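Local structure of N-alpha-acetyltransferase 35, NatC auxiliary subunit (Saccharomyces cerevisiae, 6YGA) at residues L217-H222 and N258-Q263; L551-V556 and K611-E616. The protein serves as the auxiliary subunit of the heterotrimeric NatC N-terminal acetyltransferase, the complex that acetylates the N-terminal methionine of L-A virus Gag protein. All coordinates share one frame; numbering follows the deposited sequence.

Overall arrangement
Following the chain from its N terminus, contact 1 comes first: 217-222, on helix 215-231, is joined by 258-263, which starts on helix 245-260 and runs past it, closing a loop of 35 mostly helical residues. Contact 2 follows in series, neither enclosing nor crossing the first. Its opening segment, 551-556, belongs to the long helix 511-564, and its closing segment, 611-616, covers the end of helix 603-613; 54 residues, 24 helical, lie between. The sites sit on opposite sides of the chain's centre, their centres 59 Å and nearest atoms about 37 Å apart. Contact 1 ties helix 215-231 to 258-263; contact 2, among the NAA35-like TPR repeats, ties helix 511-564 to the end of helix 603-613.

Contact 1 of 2, residues L217-H222 and N258-Q263; sequences LTMLKH and NGIFPQ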
# COMPACT_ATOMS: atom_id res chain seq x y z
N LEU B 217 -38.29 9.81 8.09
CA LEU B 217 -37.97 10.41 9.38
C LEU B 217 -37.14 9.47 10.24
O LEU B 217 -36.17 9.89 10.88
CB LEU B 217 -39.25 10.81 10.12
CG LEU B 217 -39.04 11.50 11.47
CD1 LEU B 217 -38.44 12.89 11.28
CD2 LEU B 217 -40.35 11.56 12.23
N THR B 218 -37.50 8.18 10.27
CA THR B 218 -36.70 7.20 10.98
C THR B 218 -35.28 7.15 10.44
O THR B 218 -34.31 7.07 11.20
CB THR B 218 -37.36 5.82 10.90
OG1 THR B 218 -38.75 5.92 11.20
CG2 THR B 218 -36.70 4.85 11.87
N MSE B 219 -35.14 7.20 9.11
CA MSE B 219 -33.83 7.24 8.46
C MSE B 219 -32.98 8.40 8.97
O MSE B 219 -31.81 8.23 9.30
CB MSE B 219 -34.01 7.35 6.95
CG MSE B 219 -34.05 6.03 6.22
SE MSE B 219 -32.26 5.40 5.78
CE MSE B 219 -31.78 6.78 4.48
N LEU B 220 -33.59 9.59 9.01
CA LEU B 220 -32.85 10.78 9.41
C LEU B 220 -32.45 10.72 10.88
O LEU B 220 -31.38 11.20 11.25
CB LEU B 220 -33.69 12.03 9.12
CG LEU B 220 -32.94 13.36 9.08
CD1 LEU B 220 -31.73 13.26 8.16
CD2 LEU B 220 -33.86 14.48 8.63
N LYS B 221 -33.31 10.14 11.73
CA LYS B 221 -32.94 9.96 13.13
C LYS B 221 -31.74 9.04 13.27
O LYS B 221 -30.82 9.33 14.05
CB LYS B 221 -34.13 9.41 13.91
CG LYS B 221 -35.35 10.32 13.95
CD LYS B 221 -36.48 9.69 14.77
CE LYS B 221 -36.03 9.42 16.20
NZ LYS B 221 -37.05 8.65 16.97
N HIS B 222 -31.71 7.94 12.52
CA HIS B 222 -30.58 7.02 12.61
C HIS B 222 -29.32 7.64 12.03
O HIS B 222 -28.22 7.45 12.56
CB HIS B 222 -30.89 5.70 11.91
CG HIS B 222 -31.75 4.77 12.71
ND1 HIS B 222 -33.04 4.44 12.34
CD2 HIS B 222 -31.51 4.11 13.87
CE1 HIS B 222 -33.55 3.61 13.23
NE2 HIS B 222 -32.65 3.39 14.17
N ASN B 258 -29.87 -0.51 7.31
CA ASN B 258 -29.76 -1.50 6.24
C ASN B 258 -31.11 -2.18 5.96
O ASN B 258 -31.45 -2.43 4.81
CB ASN B 258 -28.70 -2.54 6.58
CG ASN B 258 -27.28 -2.00 6.41
OD1 ASN B 258 -27.05 -1.06 5.65
ND2 ASN B 258 -26.33 -2.60 7.11
N GLY B 259 -31.87 -2.47 7.02
CA GLY B 259 -33.21 -3.00 6.81
C GLY B 259 -34.18 -2.00 6.24
O GLY B 259 -35.21 -2.39 5.67
N ILE B 260 -33.88 -0.71 6.37
CA ILE B 260 -34.76 0.33 5.86
C ILE B 260 -34.50 0.58 4.37
O ILE B 260 -35.43 0.92 3.63
CB ILE B 260 -34.59 1.62 6.69
CG1 ILE B 260 -35.08 1.41 8.12
CG2 ILE B 260 -35.34 2.77 6.07
CD1 ILE B 260 -35.06 2.68 8.96
N PHE B 261 -33.26 0.39 3.92
CA PHE B 261 -32.89 0.66 2.53
C PHE B 261 -33.82 0.02 1.50
O PHE B 261 -34.26 0.74 0.59
CB PHE B 261 -31.44 0.21 2.28
CG PHE B 261 -30.42 1.27 2.53
CD1 PHE B 261 -30.45 2.46 1.83
CD2 PHE B 261 -29.42 1.07 3.47
CE1 PHE B 261 -29.51 3.44 2.05
CE2 PHE B 261 -28.47 2.05 3.70
CZ PHE B 261 -28.52 3.24 2.99
N PRO B 262 -34.14 -1.27 1.55
CA PRO B 262 -35.00 -1.82 0.50
C PRO B 262 -36.40 -1.24 0.50
O PRO B 262 -37.08 -1.29 -0.54
CB PRO B 262 -35.02 -3.33 0.81
CG PRO B 262 -34.75 -3.41 2.26
CD PRO B 262 -33.76 -2.31 2.53
N GLN B 263 -36.86 -0.67 1.61
CA GLN B 263 -38.27 -0.29 1.73
C GLN B 263 -38.59 1.05 1.09
O GLN B 263 -39.76 1.30 0.80
CB GLN B 263 -38.69 -0.26 3.20
CG GLN B 263 -38.49 -1.58 3.94
CD GLN B 263 -39.31 -1.67 5.21
OE1 GLN B 263 -40.40 -1.09 5.31
NE2 GLN B 263 -38.81 -2.40 6.20
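T218 meets I260 through methyl groups: its CG2 lies 4.0 Å from I260 CD1. The threonine OG1 stands beside the backbone N and turns to a hydrogen bond with S214 O in the preceding turn of its own chain, which leaves CG2 anti to that N and facing I260. M219, a selenomethionine, makes the tightest approach, with CG 3.5 Å from I260 CG2 and SE 4.1 Å from that same CG2; the two side chains slide past one another in opposite directions. Bends at chi2 (-86°) and chi3 (-67°) fold its chain and carry SE above the face of the F261 ring, 5.2 Å from the centroid and 14° off the normal, a long Met-aromatic contact. V257 of helix 245-260, loop residue L266, and D94 of helix 85-104 also touch this side chain. One turn on from T218, the H222 ring meets I260 CD1 obliquely, with ND1 at 4.3 Å; ND1 also gives a weak, bent bond to T218 O (3.1 Å). I260 thus puts CD1 near T218 and H222, and CG2 against M219. With no hydrogen bond between the segments, cohesion of helix 215-231 with the 258-263 segment probably rests on van der Waals packing.

Contact 2 of 2, residues L551-V556 and K611-E616; sequences LCLIEV and KDFVIE
Helix-helix packing centred on F613 brings the end of helix 603-613 against the long helix 511-564: F613, the last helical residue of its segment, reaches V556 and L553. The closest pair of CA atoms, those of V556 and F613, is 8.2 Å apart, so the side chains bridge the gap. V556 CG1 sits over the centre of one ring face, 3.8 Å from the centroid of the F613 ring and only 7° off its normal, which meets the geometry of a CH-pi contact. All six ring carbons fall at similar separations from this methyl, CE2 being 3.9 Å from V556 CG1. The valine torsion (chi1 169°) holds CG1 anti to the backbone N, and the two side chains cross at about a right angle.

Both segments belong to the NAA35-like TPR-repeat part of the chain, and the contact is interhelical packing within that helical region. One turn before V556, L553 comes to the far end of the ring: its CD1 lies 3.9 Å from F613 CZ and 4.1 Å from F613 CE1, an oblique approach. CG of L553 stands opposite the backbone N (chi1 -167°), and although its CB does not head for the other segment, the branch ending in CD1 comes closer to it. Beyond the pair, F557 meets F613 edge-to-face, W470 of helix 465-506 touches V556, and F632 of helix 619-653 touches L553. Directly after F613 the chain leaves helical geometry at V614, and I615 N then donates a hydrogen bond to S564 OG, a second link to helix 511-564.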
# COMPACT_ATOMS: atom_id res chain seq x y z
N LEU B 551 6.00 -27.69 6.96
CA LEU B 551 5.25 -27.24 5.79
C LEU B 551 6.17 -26.86 4.64
O LEU B 551 5.91 -27.20 3.49
CB LEU B 551 4.33 -26.08 6.17
CG LEU B 551 3.13 -26.46 7.04
CD1 LEU B 551 2.33 -25.22 7.40
CD2 LEU B 551 2.25 -27.47 6.32
N CYS B 552 7.26 -26.14 4.94
CA CYS B 552 8.24 -25.81 3.92
C CYS B 552 8.82 -27.07 3.28
O CYS B 552 8.96 -27.15 2.06
CB CYS B 552 9.36 -24.96 4.51
SG CYS B 552 8.83 -23.38 5.18
N LEU B 553 9.17 -28.06 4.11
CA LEU B 553 9.70 -29.31 3.58
C LEU B 553 8.68 -29.99 2.68
O LEU B 553 9.02 -30.49 1.60
CB LEU B 553 10.12 -30.23 4.72
CG LEU B 553 10.98 -31.44 4.37
CD1 LEU B 553 12.14 -31.03 3.49
CD2 LEU B 553 11.49 -32.12 5.64
N ILE B 554 7.42 -30.02 3.12
CA ILE B 554 6.36 -30.59 2.30
C ILE B 554 6.30 -29.91 0.94
O ILE B 554 6.15 -30.56 -0.10
CB ILE B 554 5.02 -30.51 3.05
CG1 ILE B 554 5.00 -31.54 4.18
CG2 ILE B 554 3.85 -30.71 2.09
CD1 ILE B 554 3.86 -31.36 5.14
N GLU B 555 6.45 -28.58 0.93
CA GLU B 555 6.46 -27.85 -0.34
C GLU B 555 7.69 -28.21 -1.17
O GLU B 555 7.58 -28.37 -2.39
CB GLU B 555 6.42 -26.35 -0.06
CG GLU B 555 5.15 -25.87 0.63
CD GLU B 555 4.02 -25.56 -0.36
OE1 GLU B 555 3.99 -26.17 -1.45
OE2 GLU B 555 3.18 -24.71 -0.03
N VAL B 556 8.85 -28.35 -0.53
CA VAL B 556 10.07 -28.71 -1.25
C VAL B 556 9.94 -30.09 -1.89
O VAL B 556 10.29 -30.28 -3.06
CB VAL B 556 11.29 -28.63 -0.31
CG1 VAL B 556 12.52 -29.25 -0.96
CG2 VAL B 556 11.58 -27.18 0.07
N LYS B 611 19.22 -31.32 -6.26
CA LYS B 611 19.60 -32.56 -6.94
C LYS B 611 19.39 -33.77 -6.04
O LYS B 611 19.06 -34.86 -6.53
CB LYS B 611 21.05 -32.49 -7.40
CG LYS B 611 21.43 -33.57 -8.40
CD LYS B 611 22.84 -33.40 -8.93
CE LYS B 611 23.87 -33.96 -7.97
NZ LYS B 611 23.79 -35.45 -7.88
N ASP B 612 19.57 -33.61 -4.73
CA ASP B 612 19.36 -34.73 -3.81
C ASP B 612 17.88 -35.03 -3.63
O ASP B 612 17.51 -36.18 -3.35
CB ASP B 612 20.00 -34.42 -2.45
CG ASP B 612 21.48 -34.10 -2.57
OD1 ASP B 612 22.15 -34.72 -3.42
OD2 ASP B 612 21.96 -33.24 -1.81
N PHE B 613 17.01 -34.02 -3.77
CA PHE B 613 15.57 -34.24 -3.67
C PHE B 613 15.00 -34.85 -4.95
O PHE B 613 14.11 -35.70 -4.89
CB PHE B 613 14.86 -32.93 -3.36
CG PHE B 613 14.84 -32.56 -1.91
CD1 PHE B 613 13.92 -33.14 -1.05
CD2 PHE B 613 15.72 -31.62 -1.41
CE1 PHE B 613 13.90 -32.80 0.29
CE2 PHE B 613 15.70 -31.27 -0.07
CZ PHE B 613 14.79 -31.86 0.78
N VAL B 614 15.51 -34.43 -6.11
CA VAL B 614 14.94 -34.84 -7.39
C VAL B 614 15.26 -36.30 -7.66
O VAL B 614 16.38 -36.77 -7.43
CB VAL B 614 15.45 -33.94 -8.52
CG1 VAL B 614 15.10 -34.51 -9.88
CG2 VAL B 614 14.88 -32.54 -8.38
N ILE B 615 14.26 -37.04 -8.15
CA ILE B 615 14.42 -38.45 -8.48
C ILE B 615 14.86 -38.54 -9.94
O ILE B 615 14.07 -38.29 -10.85
CB ILE B 615 13.12 -39.23 -8.25
CG1 ILE B 615 12.53 -38.88 -6.88
CG2 ILE B 615 13.37 -40.72 -8.35
CD1 ILE B 615 11.12 -39.38 -6.70
N GLU B 616 16.13 -38.89 -10.16
CA GLU B 616 16.65 -39.04 -11.51
C GLU B 616 16.57 -40.47 -12.02
O GLU B 616 16.89 -40.72 -13.19
CB GLU B 616 18.10 -38.54 -11.58
CG GLU B 616 18.42 -37.75 -12.85
CD GLU B 616 17.70 -36.42 -12.90
OE1 GLU B 616 18.00 -35.53 -12.07
OE2 GLU B 616 16.82 -36.25 -13.77